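Local coordinates for phiAB6 tailspike (Unidentified phage, PDB 5JS4), which forms a trimeric, beta-helical phage tailspike that fragments the exopolysaccharide of Acinetobacter baumannii, at residues K295-N300 and S353-D358; Y637-V642 and V713-T718. All blocks are in the same frame, centred on the assembly; numbering follows the deposited sequence.

Contact 1. Residues K295-N300 and S353-D358; sequences KGLVGN and SFIEID
Leu297 CG and Ile355 CG1 both lie anti to the backbone N (chi1 -178° and -166°), which extends each side chain from its strand toward the other. Leu297 CD2, roughly anti to CA, continues the extended line of the side chain and lies 3.7 Å from Ile355 CD1, the end of the isoleucine's long branch, and the two chains meet at a slant. The same CD2 has a second neighbour, Phe354 CZ at 4.0 Å, the far corner of a ring that comes from the opposite direction. One methyl thus fits against two consecutive residues of 353-358. The backbone at Phe354 leaves the extended conformation (psi -62°), which probably lets the ends of two adjacent side chains reach the same methyl. The backbones stay well apart, the CA atoms of Leu297 and Ile355 being separated by 9.8 Å, and the join is wholly apolar and buried. Phe330 and Phe372 meet the Phe354 ring, while Leu276 and Ile376 extend the packing around Leu297 and Ile355 respectively. Strand 353-358 is two places along its parallel sheet from 290-291, the strand just before 296-298, so the contact runs diagonally between coils. Rows of aliphatic and aromatic side chains filling the interior between parallel sheets are characteristic of the right-handed parallel beta-helix, as in pectate lyase-like proteins.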
# COMPACT_ATOMS: atom_id res chain seq x y z
N LYS A 295 -10.34 -19.44 26.80
CA LYS A 295 -11.43 -18.56 26.39
C LYS A 295 -10.86 -17.21 25.96
O LYS A 295 -9.90 -16.72 26.53
CB LYS A 295 -12.45 -18.37 27.50
CG LYS A 295 -13.16 -19.66 27.86
CD LYS A 295 -14.36 -19.42 28.75
CE LYS A 295 -14.90 -20.73 29.29
NZ LYS A 295 -15.52 -21.60 28.24
N GLY A 296 -11.43 -16.64 24.91
CA GLY A 296 -11.12 -15.27 24.53
C GLY A 296 -11.78 -14.29 25.48
O GLY A 296 -12.47 -14.68 26.43
N LEU A 297 -11.58 -13.01 25.20
CA LEU A 297 -12.02 -11.96 26.10
C LEU A 297 -12.78 -10.89 25.32
O LEU A 297 -12.23 -10.27 24.41
CB LEU A 297 -10.81 -11.36 26.81
CG LEU A 297 -11.04 -10.26 27.85
CD1 LEU A 297 -12.03 -10.69 28.92
CD2 LEU A 297 -9.71 -9.87 28.47
N VAL A 298 -14.05 -10.69 25.68
CA VAL A 298 -14.89 -9.67 25.08
C VAL A 298 -15.38 -8.73 26.18
O VAL A 298 -16.02 -9.16 27.14
CB VAL A 298 -16.10 -10.29 24.35
CG1 VAL A 298 -16.97 -9.22 23.72
CG2 VAL A 298 -15.62 -11.27 23.28
N GLY A 299 -15.05 -7.45 26.05
CA GLY A 299 -15.41 -6.46 27.06
C GLY A 299 -16.80 -5.90 26.84
O GLY A 299 -17.61 -6.46 26.09
N ASN A 300 -17.07 -4.78 27.50
CA ASN A 300 -18.34 -4.08 27.38
C ASN A 300 -18.15 -2.69 26.79
O ASN A 300 -18.90 -1.76 27.10
CB ASN A 300 -19.09 -4.04 28.72
CG ASN A 300 -18.25 -3.47 29.86
OD1 ASN A 300 -17.16 -2.93 29.65
ND2 ASN A 300 -18.77 -3.58 31.07
N SER A 353 1.64 -7.14 33.98
CA SER A 353 1.28 -7.14 32.56
C SER A 353 -0.19 -7.55 32.42
O SER A 353 -0.76 -8.12 33.35
CB SER A 353 2.20 -8.08 31.79
OG SER A 353 3.52 -7.56 31.76
N PHE A 354 -0.81 -7.26 31.28
CA PHE A 354 -2.26 -7.47 31.16
C PHE A 354 -2.66 -8.88 30.74
O PHE A 354 -3.35 -9.57 31.49
CB PHE A 354 -2.93 -6.44 30.25
CG PHE A 354 -4.41 -6.68 30.07
CD1 PHE A 354 -5.24 -6.84 31.17
CD2 PHE A 354 -4.98 -6.77 28.80
CE1 PHE A 354 -6.59 -7.08 31.03
CE2 PHE A 354 -6.33 -7.00 28.65
CZ PHE A 354 -7.14 -7.16 29.76
N ILE A 355 -2.26 -9.31 29.54
CA ILE A 355 -2.80 -10.55 28.99
C ILE A 355 -1.79 -11.34 28.14
O ILE A 355 -1.01 -10.76 27.38
CB ILE A 355 -4.09 -10.25 28.18
CG1 ILE A 355 -4.87 -11.54 27.87
CG2 ILE A 355 -3.77 -9.45 26.92
CD1 ILE A 355 -6.35 -11.30 27.67
N GLU A 356 -1.82 -12.66 28.30
CA GLU A 356 -1.00 -13.57 27.51
C GLU A 356 -1.89 -14.28 26.50
O GLU A 356 -2.90 -14.88 26.86
CB GLU A 356 -0.29 -14.59 28.40
CG GLU A 356 0.77 -13.95 29.28
CD GLU A 356 1.50 -14.93 30.17
OE1 GLU A 356 1.40 -16.16 29.95
OE2 GLU A 356 2.19 -14.46 31.10
N ILE A 357 -1.49 -14.21 25.23
CA ILE A 357 -2.24 -14.81 24.13
C ILE A 357 -1.27 -15.50 23.19
O ILE A 357 -0.18 -14.99 22.93
CB ILE A 357 -3.09 -13.73 23.39
CG1 ILE A 357 -3.95 -14.39 22.31
CG2 ILE A 357 -2.20 -12.63 22.81
CD1 ILE A 357 -4.98 -13.46 21.69
N ASP A 358 -1.64 -16.68 22.69
CA ASP A 358 -0.74 -17.42 21.80
C ASP A 358 -0.63 -16.73 20.44
O ASP A 358 -1.59 -16.13 19.94
CB ASP A 358 -1.21 -18.86 21.62
CG ASP A 358 -0.13 -19.73 21.00
OD1 ASP A 358 0.85 -20.07 21.70
OD2 ASP A 358 -0.27 -20.08 19.81

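Contact 2. Residues Y637-V642 and V713-T718; sequences YRVERV and VAFTAT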
# COMPACT_ATOMS: atom_id res chain seq x y z
N TYR A 637 53.18 3.27 -41.44
CA TYR A 637 52.66 2.76 -40.18
C TYR A 637 51.41 1.95 -40.43
O TYR A 637 50.60 2.32 -41.28
CB TYR A 637 52.37 3.93 -39.22
CG TYR A 637 53.65 4.63 -38.86
CD1 TYR A 637 54.25 5.52 -39.75
CD2 TYR A 637 54.32 4.34 -37.68
CE1 TYR A 637 55.46 6.13 -39.45
CE2 TYR A 637 55.52 4.94 -37.38
CZ TYR A 637 56.09 5.83 -38.26
OH TYR A 637 57.29 6.42 -37.97
N ARG A 638 51.25 0.84 -39.71
CA ARG A 638 50.04 0.04 -39.79
C ARG A 638 49.20 0.25 -38.55
O ARG A 638 49.68 0.04 -37.44
CB ARG A 638 50.36 -1.45 -39.91
CG ARG A 638 51.10 -1.86 -41.17
CD ARG A 638 51.03 -3.36 -41.38
NE ARG A 638 51.61 -4.10 -40.27
CZ ARG A 638 52.89 -4.47 -40.16
NH1 ARG A 638 53.77 -4.17 -41.11
NH2 ARG A 638 53.29 -5.14 -39.09
N VAL A 639 47.95 0.67 -38.75
CA VAL A 639 46.92 0.61 -37.72
C VAL A 639 46.28 -0.76 -37.92
O VAL A 639 45.43 -0.95 -38.79
CB VAL A 639 45.89 1.75 -37.87
CG1 VAL A 639 44.87 1.70 -36.75
CG2 VAL A 639 46.59 3.11 -37.91
N GLU A 640 46.74 -1.72 -37.12
CA GLU A 640 46.51 -3.14 -37.40
C GLU A 640 45.86 -3.88 -36.25
O GLU A 640 45.96 -3.48 -35.09
CB GLU A 640 47.84 -3.82 -37.74
CG GLU A 640 48.86 -3.78 -36.61
CD GLU A 640 50.06 -4.66 -36.87
OE1 GLU A 640 50.41 -4.90 -38.04
OE2 GLU A 640 50.68 -5.11 -35.88
N ARG A 641 45.22 -4.99 -36.59
CA ARG A 641 44.61 -5.88 -35.61
C ARG A 641 45.67 -6.74 -34.95
O ARG A 641 46.55 -7.29 -35.62
CB ARG A 641 43.59 -6.79 -36.29
CG ARG A 641 42.49 -6.03 -37.00
CD ARG A 641 41.35 -6.93 -37.43
NE ARG A 641 41.77 -7.92 -38.43
CZ ARG A 641 40.94 -8.79 -39.01
NH1 ARG A 641 39.65 -8.82 -38.70
NH2 ARG A 641 41.42 -9.65 -39.91
N VAL A 642 45.58 -6.86 -33.63
CA VAL A 642 46.43 -7.79 -32.90
C VAL A 642 45.83 -9.20 -32.95
O VAL A 642 44.67 -9.38 -33.32
CB VAL A 642 46.66 -7.35 -31.45
CG1 VAL A 642 47.22 -5.93 -31.41
CG2 VAL A 642 45.39 -7.45 -30.63
N VAL A 713 45.62 8.83 -34.37
CA VAL A 713 44.58 8.58 -35.37
C VAL A 713 43.23 8.49 -34.67
O VAL A 713 43.14 8.12 -33.50
CB VAL A 713 44.84 7.30 -36.20
CG1 VAL A 713 46.23 7.33 -36.81
CG2 VAL A 713 44.64 6.03 -35.38
N ALA A 714 42.18 8.82 -35.41
CA ALA A 714 40.81 8.65 -34.94
C ALA A 714 40.05 7.97 -36.06
O ALA A 714 40.16 8.36 -37.22
CB ALA A 714 40.18 9.99 -34.60
N PHE A 715 39.29 6.93 -35.72
CA PHE A 715 38.53 6.21 -36.73
C PHE A 715 37.29 5.56 -36.15
O PHE A 715 37.17 5.38 -34.94
CB PHE A 715 39.41 5.19 -37.47
CG PHE A 715 39.88 4.04 -36.61
CD1 PHE A 715 40.93 4.20 -35.72
CD2 PHE A 715 39.29 2.78 -36.74
CE1 PHE A 715 41.37 3.14 -34.94
CE2 PHE A 715 39.73 1.71 -35.97
CZ PHE A 715 40.77 1.89 -35.07
N THR A 716 36.36 5.24 -37.04
CA THR A 716 35.15 4.52 -36.67
C THR A 716 35.12 3.17 -37.39
O THR A 716 35.69 3.03 -38.47
CB THR A 716 33.87 5.30 -37.00
OG1 THR A 716 33.74 5.45 -38.42
CG2 THR A 716 33.90 6.67 -36.35
N ALA A 717 34.45 2.20 -36.77
CA ALA A 717 34.35 0.85 -37.34
C ALA A 717 33.08 0.68 -38.17
O ALA A 717 32.89 -0.35 -38.81
CB ALA A 717 34.41 -0.19 -36.23
N THR A 718 32.21 1.69 -38.15
CA THR A 718 31.05 1.73 -39.04
C THR A 718 30.89 3.13 -39.61
O THR A 718 31.52 4.08 -39.12
CB THR A 718 29.73 1.36 -38.33
OG1 THR A 718 29.31 2.44 -37.48
CG2 THR A 718 29.86 0.08 -37.53
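Glu640 OE1, one residue beyond the Val639 that makes the contact, is gripped twice by Arg638. Arg638 NE donates to Glu640 OE1 over 2.7 Å in a nearly straight bond (163°), and Arg638 NH2 adds a weak, bent one to the same oxygen at 3.1 Å. The oxygen lies in the guanidinium plane but is approached on the anti side of the carboxylate, 30° out of the carboxylate plane. Since Arg638 NH1 also forms a salt bridge with Glu632, the guanidinium is held from more than one direction, which should restrict its rotation.

Between these two charged residues, Val639 points the other way, toward 713-718, and its two methyls divide the work. Val639 CG2 rests at 4.3 Å from Val713 CG2, whereas Val639 CG1 meets Phe715 CE1 at 4.2 Å, obliquely to the ring. Phe715 takes chi1 of 67°, which sets its ring between backbone N and carbonyl carbon; from there it slides past Val639 in the opposite direction. The alternation of polar and apolar residues thus separates a partly exposed charged face from a buried hydrophobic one. Farther along, past the end of the strand, Thr716 OG1 donates to Thr718 O at 2.7 Å and is also bonded to His653 N.

Trp627 and Phe694 both meet the Phe715 ring edge-to-face. Strand 636-641 runs antiparallel between 627-633 and 690-699, and 708-715 between 602-615 and 654-661, so the valine and phenylalanine side chains pack one antiparallel sheet against another.

Overall arrangement
From the N terminus, the modelled chain passes through a small N-terminal region and then enters the beta-helix, where contact 1 closes a loop of 52 intervening residues, including helix 307-312 and several strands, and joins two different parallel sheets within the solenoid. The chain then winds through the later strands of the beta-helix before reaching the antiparallel C-terminal region. There contact 2 brings 713-718, close to the end of the chain, back to 637-642 across 70 residues, bridging two antiparallel sheets. The loops follow in series, neither nesting nor crossing. The centres of contact 1 and contact 2 are about 82 Å apart; they lie in separate regions, and each is buried apolar packing between sheets.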